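Local structure of TqaA (Penicillium aethiopicum, 5DLK) at residues 307-312 with 326-331; 387-392 with 421-426. The protein probably serves as a nonribosomal peptide synthetase whose terminal condensation-like (CT) domain, the part described here, is associated with macrocyclization of the peptide product. One frame throughout, in Å; residues are numbered along the deposited sequence. Where two conformers were deposited one is given.

Contact 1 (307-312 with 326-331); sequences GHTVNG and CTLNFV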
loop_
_atom_site.group_PDB
_atom_site.type_symbol
_atom_site.label_atom_id
_atom_site.label_comp_id
_atom_site.label_asym_id
_atom_site.label_seq_id
_atom_site.Cartn_x
_atom_site.Cartn_y
_atom_site.Cartn_z
ATOM N N GLY A 307 -12.256 -7.477 5.678
ATOM C CA GLY A 307 -11.412 -6.293 5.606
ATOM C C GLY A 307 -11.382 -5.706 4.208
ATOM O O GLY A 307 -11.619 -6.418 3.219
ATOM N N HIS A 308 -11.148 -4.401 4.112
ATOM C CA HIS A 308 -10.876 -3.811 2.805
ATOM C C HIS A 308 -9.912 -2.642 2.959
ATOM O O HIS A 308 -9.737 -2.100 4.047
ATOM C CB HIS A 308 -12.168 -3.391 2.073
ATOM C CG HIS A 308 -12.766 -2.098 2.544
ATOM N ND1 HIS A 308 -13.265 -1.152 1.673
ATOM C CD2 HIS A 308 -12.980 -1.609 3.790
ATOM C CE1 HIS A 308 -13.747 -0.129 2.360
ATOM N NE2 HIS A 308 -13.576 -0.378 3.647
ATOM N N THR A 309 -9.244 -2.307 1.862
ATOM C CA THR A 309 -8.259 -1.237 1.832
ATOM C C THR A 309 -8.906 0.099 1.497
ATOM O O THR A 309 -9.671 0.201 0.530
ATOM C CB THR A 309 -7.158 -1.529 0.796
ATOM O OG1 THR A 309 -6.616 -2.822 1.053
ATOM C CG2 THR A 309 -6.068 -0.473 0.887
ATOM N N VAL A 310 -8.632 1.104 2.334
ATOM C CA VAL A 310 -9.061 2.472 2.096
ATOM C C VAL A 310 -7.815 3.327 1.906
ATOM O O VAL A 310 -6.729 2.955 2.367
ATOM C CB VAL A 310 -9.927 3.022 3.270
ATOM C CG1 VAL A 310 -11.239 2.167 3.389
ATOM C CG2 VAL A 310 -9.132 3.008 4.581
ATOM N N ASN A 311 -7.938 4.469 1.238
ATOM C CA ASN A 311 -6.712 5.186 0.888
ATOM C C ASN A 311 -6.197 6.104 2.005
ATOM O O ASN A 311 -5.028 6.510 1.986
ATOM C CB ASN A 311 -6.894 5.972 -0.426
ATOM C CG ASN A 311 -7.988 7.033 -0.349
ATOM O OD1 ASN A 311 -8.162 7.710 0.666
ATOM N ND2 ASN A 311 -8.722 7.188 -1.442
ATOM N N GLY A 312 -7.041 6.390 2.998
ATOM C CA GLY A 312 -6.604 7.131 4.176
ATOM C C GLY A 312 -6.300 8.602 3.914
ATOM O O GLY A 312 -5.600 9.254 4.697
ATOM N N CYS A 326 2.775 5.945 3.120
ATOM C CA CYS A 326 1.777 4.888 3.096
ATOM C C CYS A 326 0.638 5.273 4.030
ATOM O O CYS A 326 0.703 5.001 5.214
ATOM C CB CYS A 326 2.383 3.559 3.525
ATOM S SG CYS A 326 1.161 2.223 3.525
ATOM N N THR A 327 -0.384 5.920 3.496
ATOM C CA THR A 327 -1.540 6.278 4.320
ATOM C C THR A 327 -2.663 5.249 4.211
ATOM O O THR A 327 -3.743 5.436 4.813
ATOM C CB THR A 327 -2.110 7.650 3.950
ATOM O OG1 THR A 327 -2.668 7.616 2.629
ATOM C CG2 THR A 327 -1.017 8.733 4.046
ATOM N N LEU A 328 -2.429 4.197 3.427
ATOM C CA LEU A 328 -3.370 3.075 3.305
ATOM C C LEU A 328 -3.801 2.569 4.659
ATOM O O LEU A 328 -3.008 2.553 5.591
ATOM C CB LEU A 328 -2.738 1.890 2.539
ATOM C CG LEU A 328 -2.409 1.995 1.059
ATOM C CD1 LEU A 328 -1.831 0.672 0.592
ATOM C CD2 LEU A 328 -3.660 2.344 0.264
ATOM N N ASN A 329 -5.052 2.121 4.763
ATOM C CA ASN A 329 -5.490 1.457 5.964
ATOM C C ASN A 329 -6.300 0.229 5.597
ATOM O O ASN A 329 -6.905 0.179 4.524
ATOM C CB ASN A 329 -6.310 2.409 6.845
ATOM C CG ASN A 329 -6.281 2.007 8.289
ATOM O OD1 ASN A 329 -5.581 1.072 8.659
ATOM N ND2 ASN A 329 -7.046 2.704 9.124
ATOM N N PHE A 330 -6.282 -0.764 6.474
ATOM C CA PHE A 330 -7.079 -1.974 6.279
ATOM C C PHE A 330 -8.114 -2.000 7.395
ATOM O O PHE A 330 -7.751 -2.138 8.564
ATOM C CB PHE A 330 -6.191 -3.194 6.301
ATOM C CG PHE A 330 -4.939 -3.004 5.487
ATOM C CD1 PHE A 330 -5.009 -2.974 4.099
ATOM C CD2 PHE A 330 -3.714 -2.791 6.114
ATOM C CE1 PHE A 330 -3.857 -2.792 3.325
ATOM C CE2 PHE A 330 -2.549 -2.600 5.344
ATOM C CZ PHE A 330 -2.642 -2.596 3.951
ATOM N N VAL A 331 -9.378 -1.801 7.032
ATOM C CA VAL A 331 -10.431 -1.593 8.048
ATOM C C VAL A 331 -11.624 -2.513 7.770
ATOM O O VAL A 331 -11.764 -3.048 6.655
ATOM C CB VAL A 331 -10.899 -0.118 8.088
ATOM C CG1 VAL A 331 -9.721 0.842 8.416
ATOM C CG2 VAL A 331 -11.616 0.272 6.783
#

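Contact 2 (387-392 with 421-426); sequences IVQHQN and EVWIFT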
loop_
_atom_site.group_PDB
_atom_site.type_symbol
_atom_site.label_atom_id
_atom_site.label_comp_id
_atom_site.label_asym_id
_atom_site.label_seq_id
_atom_site.Cartn_x
_atom_site.Cartn_y
_atom_site.Cartn_z
ATOM N N ILE A 387 -8.907 -9.565 2.918
ATOM C CA ILE A 387 -8.824 -8.148 2.618
ATOM C C ILE A 387 -9.036 -7.926 1.128
ATOM O O ILE A 387 -8.319 -8.485 0.300
ATOM C CB ILE A 387 -7.469 -7.543 3.028
ATOM C CG1 ILE A 387 -7.180 -7.857 4.499
ATOM C CG2 ILE A 387 -7.445 -6.020 2.724
ATOM C CD1 ILE A 387 -5.865 -7.287 5.021
ATOM N N VAL A 388 -10.020 -7.096 0.804
ATOM C CA VAL A 388 -10.332 -6.767 -0.578
ATOM C C VAL A 388 -9.790 -5.383 -0.910
ATOM O O VAL A 388 -10.089 -4.391 -0.224
ATOM C CB VAL A 388 -11.825 -6.805 -0.829
ATOM C CG1 VAL A 388 -12.145 -6.349 -2.250
ATOM C CG2 VAL A 388 -12.344 -8.225 -0.551
ATOM N N GLN A 389 -8.973 -5.323 -1.957
ATOM C CA GLN A 389 -8.329 -4.069 -2.352
ATOM C C GLN A 389 -8.589 -3.799 -3.832
ATOM O O GLN A 389 -7.992 -4.454 -4.699
ATOM C CB GLN A 389 -6.826 -4.123 -2.096
ATOM C CG GLN A 389 -6.104 -2.799 -2.415
ATOM C CD GLN A 389 -4.708 -2.745 -1.819
ATOM O OE1 GLN A 389 -4.484 -3.160 -0.669
ATOM N NE2 GLN A 389 -3.760 -2.214 -2.585
ATOM N N HIS A 390 -9.458 -2.835 -4.120
ATOM C CA HIS A 390 -9.682 -2.431 -5.505
ATOM C C HIS A 390 -8.666 -1.356 -5.884
ATOM O O HIS A 390 -8.520 -0.348 -5.183
ATOM C CB HIS A 390 -11.089 -1.892 -5.733
ATOM C CG HIS A 390 -11.293 -1.436 -7.138
ATOM N ND1 HIS A 390 -11.175 -2.297 -8.209
ATOM C CD2 HIS A 390 -11.494 -0.206 -7.660
ATOM C CE1 HIS A 390 -11.354 -1.621 -9.329
ATOM N NE2 HIS A 390 -11.563 -0.351 -9.024
ATOM N N GLN A 391 -7.961 -1.574 -6.985
ATOM C CA GLN A 391 -6.861 -0.695 -7.369
ATOM C C GLN A 391 -7.332 0.442 -8.263
ATOM O O GLN A 391 -7.074 0.426 -9.461
ATOM C CB GLN A 391 -5.773 -1.508 -8.088
ATOM C CG GLN A 391 -5.286 -2.718 -7.306
ATOM C CD GLN A 391 -4.325 -2.377 -6.181
ATOM O OE1 GLN A 391 -4.558 -1.467 -5.383
ATOM N NE2 GLN A 391 -3.234 -3.129 -6.104
ATOM N N ASN A 392 -8.049 1.409 -7.691
ATOM C CA ASN A 392 -8.514 2.578 -8.438
ATOM C C ASN A 392 -7.428 3.661 -8.421
ATOM O O ASN A 392 -7.638 4.805 -7.995
ATOM C CB ASN A 392 -9.848 3.106 -7.871
ATOM C CG ASN A 392 -9.755 3.515 -6.406
ATOM O OD1 ASN A 392 -9.012 2.923 -5.620
ATOM N ND2 ASN A 392 -10.521 4.544 -6.033
ATOM N N GLU A 421 -3.589 -14.218 6.168
ATOM C CA GLU A 421 -4.724 -13.613 5.462
ATOM C C GLU A 421 -4.773 -13.913 3.956
ATOM O O GLU A 421 -3.765 -14.276 3.329
ATOM C CB GLU A 421 -4.708 -12.098 5.661
ATOM C CG GLU A 421 -3.677 -11.352 4.793
ATOM C CD GLU A 421 -2.239 -11.504 5.289
ATOM O OE1 GLU A 421 -2.054 -11.917 6.450
ATOM O OE2 GLU A 421 -1.307 -11.191 4.513
ATOM N N VAL A 422 -5.963 -13.752 3.383
ATOM C CA VAL A 422 -6.158 -13.868 1.943
ATOM C C VAL A 422 -6.393 -12.456 1.421
ATOM O O VAL A 422 -7.180 -11.707 2.000
ATOM C CB VAL A 422 -7.353 -14.782 1.586
ATOM C CG1 VAL A 422 -7.663 -14.714 0.080
ATOM C CG2 VAL A 422 -7.056 -16.206 2.024
ATOM N N TRP A 423 -5.660 -12.082 0.372
ATOM C CA TRP A 423 -5.890 -10.829 -0.336
ATOM C C TRP A 423 -6.630 -11.046 -1.638
ATOM O O TRP A 423 -6.313 -11.980 -2.387
ATOM C CB TRP A 423 -4.548 -10.132 -0.653
ATOM C CG TRP A 423 -3.745 -9.782 0.529
ATOM C CD1 TRP A 423 -2.920 -10.610 1.240
ATOM C CD2 TRP A 423 -3.668 -8.496 1.161
ATOM N NE1 TRP A 423 -2.329 -9.906 2.275
ATOM C CE2 TRP A 423 -2.787 -8.616 2.252
ATOM C CE3 TRP A 423 -4.280 -7.263 0.923
ATOM C CZ2 TRP A 423 -2.481 -7.538 3.098
ATOM C CZ3 TRP A 423 -3.965 -6.189 1.751
ATOM C CH2 TRP A 423 -3.085 -6.336 2.830
ATOM N N ILE A 424 -7.607 -10.180 -1.921
ATOM C CA ILE A 424 -8.205 -10.123 -3.243
ATOM C C ILE A 424 -7.946 -8.742 -3.804
ATOM O O ILE A 424 -8.459 -7.767 -3.283
ATOM C CB ILE A 424 -9.719 -10.382 -3.228
ATOM C CG1 ILE A 424 -10.017 -11.803 -2.734
ATOM C CG2 ILE A 424 -10.296 -10.168 -4.649
ATOM C CD1 ILE A 424 -11.502 -12.112 -2.557
ATOM N N PHE A 425 -7.121 -8.654 -4.840
ATOM C CA PHE A 425 -6.889 -7.387 -5.517
ATOM C C PHE A 425 -7.669 -7.367 -6.827
ATOM O O PHE A 425 -7.772 -8.397 -7.496
ATOM C CB PHE A 425 -5.409 -7.168 -5.834
ATOM C CG PHE A 425 -4.497 -7.197 -4.639
ATOM C CD1 PHE A 425 -4.293 -6.060 -3.874
ATOM C CD2 PHE A 425 -3.816 -8.363 -4.299
ATOM C CE1 PHE A 425 -3.417 -6.089 -2.770
ATOM C CE2 PHE A 425 -2.943 -8.389 -3.216
ATOM C CZ PHE A 425 -2.753 -7.255 -2.454
ATOM N N THR A 426 -8.179 -6.208 -7.220
ATOM C CA THR A 426 -8.828 -6.092 -8.539
ATOM C C THR A 426 -8.208 -4.914 -9.285
ATOM O O THR A 426 -8.105 -3.825 -8.749
ATOM C CB THR A 426 -10.359 -5.907 -8.437
ATOM O OG1 THR A 426 -10.670 -4.938 -7.422
ATOM C CG2 THR A 426 -11.033 -7.216 -8.098
#

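Contact 1 (307-312 with 326-331)
His308 and Val331 clasp each other through two backbone hydrogen bonds, N to O in both directions, with Val331 N to His308 O at 3.0 Å and an N-H...O angle of 166°. Val310 and Asn329 repeat the exchange, Val310 N reaching Asn329 O at 2.9 Å. Between them Thr309 and Phe330 form a non-hydrogen-bonded antiparallel pair whose side chains run alongside each other; Thr309 OG1 packs in plane at the ring edge, 3.4 Å from Phe330 CD1, while its hydrogen bond goes to Gln389 OE1 on the neighbouring strand. With chi1 at -53°, this hydroxyl stands beside its own backbone N while Thr309 CG2 swings to Leu328 CD2, 3.8 Å away. On the other face the Val310 and Val331 side chains cross at about a right angle, CG1 of Val310 touching CG2 of Val331 at 3.9 Å.

Past the strand, Thr327 OG1 donates to Asn311 O at 2.7 Å, nearly in line with the C=O bond. Farther out, Lys288 bonds His308 ND1, and Asn329 ND2 is held by the carbonyls of Glu364 and Val366. This is an antiparallel edge-strand pairing in the condensation-domain fold; it ends at Val310 with Asn329, and Asn311, a phosphopantetheine-binding residue, follows directly, the cofactor being absent here.

Contact 2 (387-392 with 421-426)
A side-chain hydrogen bond bridges this parallel strand pair: His390 ND1 and Thr426 OG1 lie 2.8 Å apart, and either may donate. The two side chains cross at about a right angle. Thr426 chi1 of 45° sets OG1 between its backbone N and carbonyl carbon, facing the neighbouring strand.

The two are neighbours within the mixed sheet of the condensation-domain fold. Gln389 uses both its backbone N and its backbone O toward strand 422-428, its N donating to Ile424 O at 2.8 Å and its O accepting from Thr426 N; Ile387 is bonded likewise to Val422 and Ile424. Gln391 N then reaches Thr426 O, and Gln391, centre of an inverse gamma turn, leads to Asn392 of the phosphopantetheine site.

On the face carrying Trp423, Ile387 lies beside the indole. Ile387 CD1 sits over the six-membered ring of Trp423, 3.9 Å from its centroid and 20° off the normal, a CH-pi contact. Ile387 CG2 approaches Trp423 CZ3 at 3.6 Å. Gln389, extended beyond CG, runs along Phe425 with its amide plane 83° from the ring, Gln389 CD meeting the ring edge 3.7 Å from Phe425 CE1. Its NE2 donates to Gln391 OE1 from above that carbonyl plane, and its OE1 bonds Thr309 OG1. Trp423 NE1 binds Glu421 OE2, which also pairs with Arg64.

Both ends of the Gln389 amide are therefore bonded, which fixes its rotation beside Phe425, and the Glu421 anchor would restrain the indole; the carboxylate's negative charge is probably balanced by Arg64.

Contacts 1 and 2 have centres about 11 Å apart and belong to one six-stranded mixed sheet of the condensation domain. Four consecutive strands of the six are 422-428, 386-390, 303-310 and 329-336, with 433-440 and 265-272 continuing beyond 422-428; contact 2 joins the first two of the four and contact 1 the last two, at the sheet's outer edge. Gly307 O to Val388 N, 3.0 Å, is a probable hydrogen bond between the contacts. Phe330 and Trp423 meet edge-to-face over the two strands between them. Along the chain, contact 1 closes before contact 2 opens. Asn311 and Asn392 each follow one of the parallel neighbours 303-310 and 386-390, their side chains about 6 Å apart, so the sheet presents two phosphopantetheine-site residues at matching strand ends, without cofactor here.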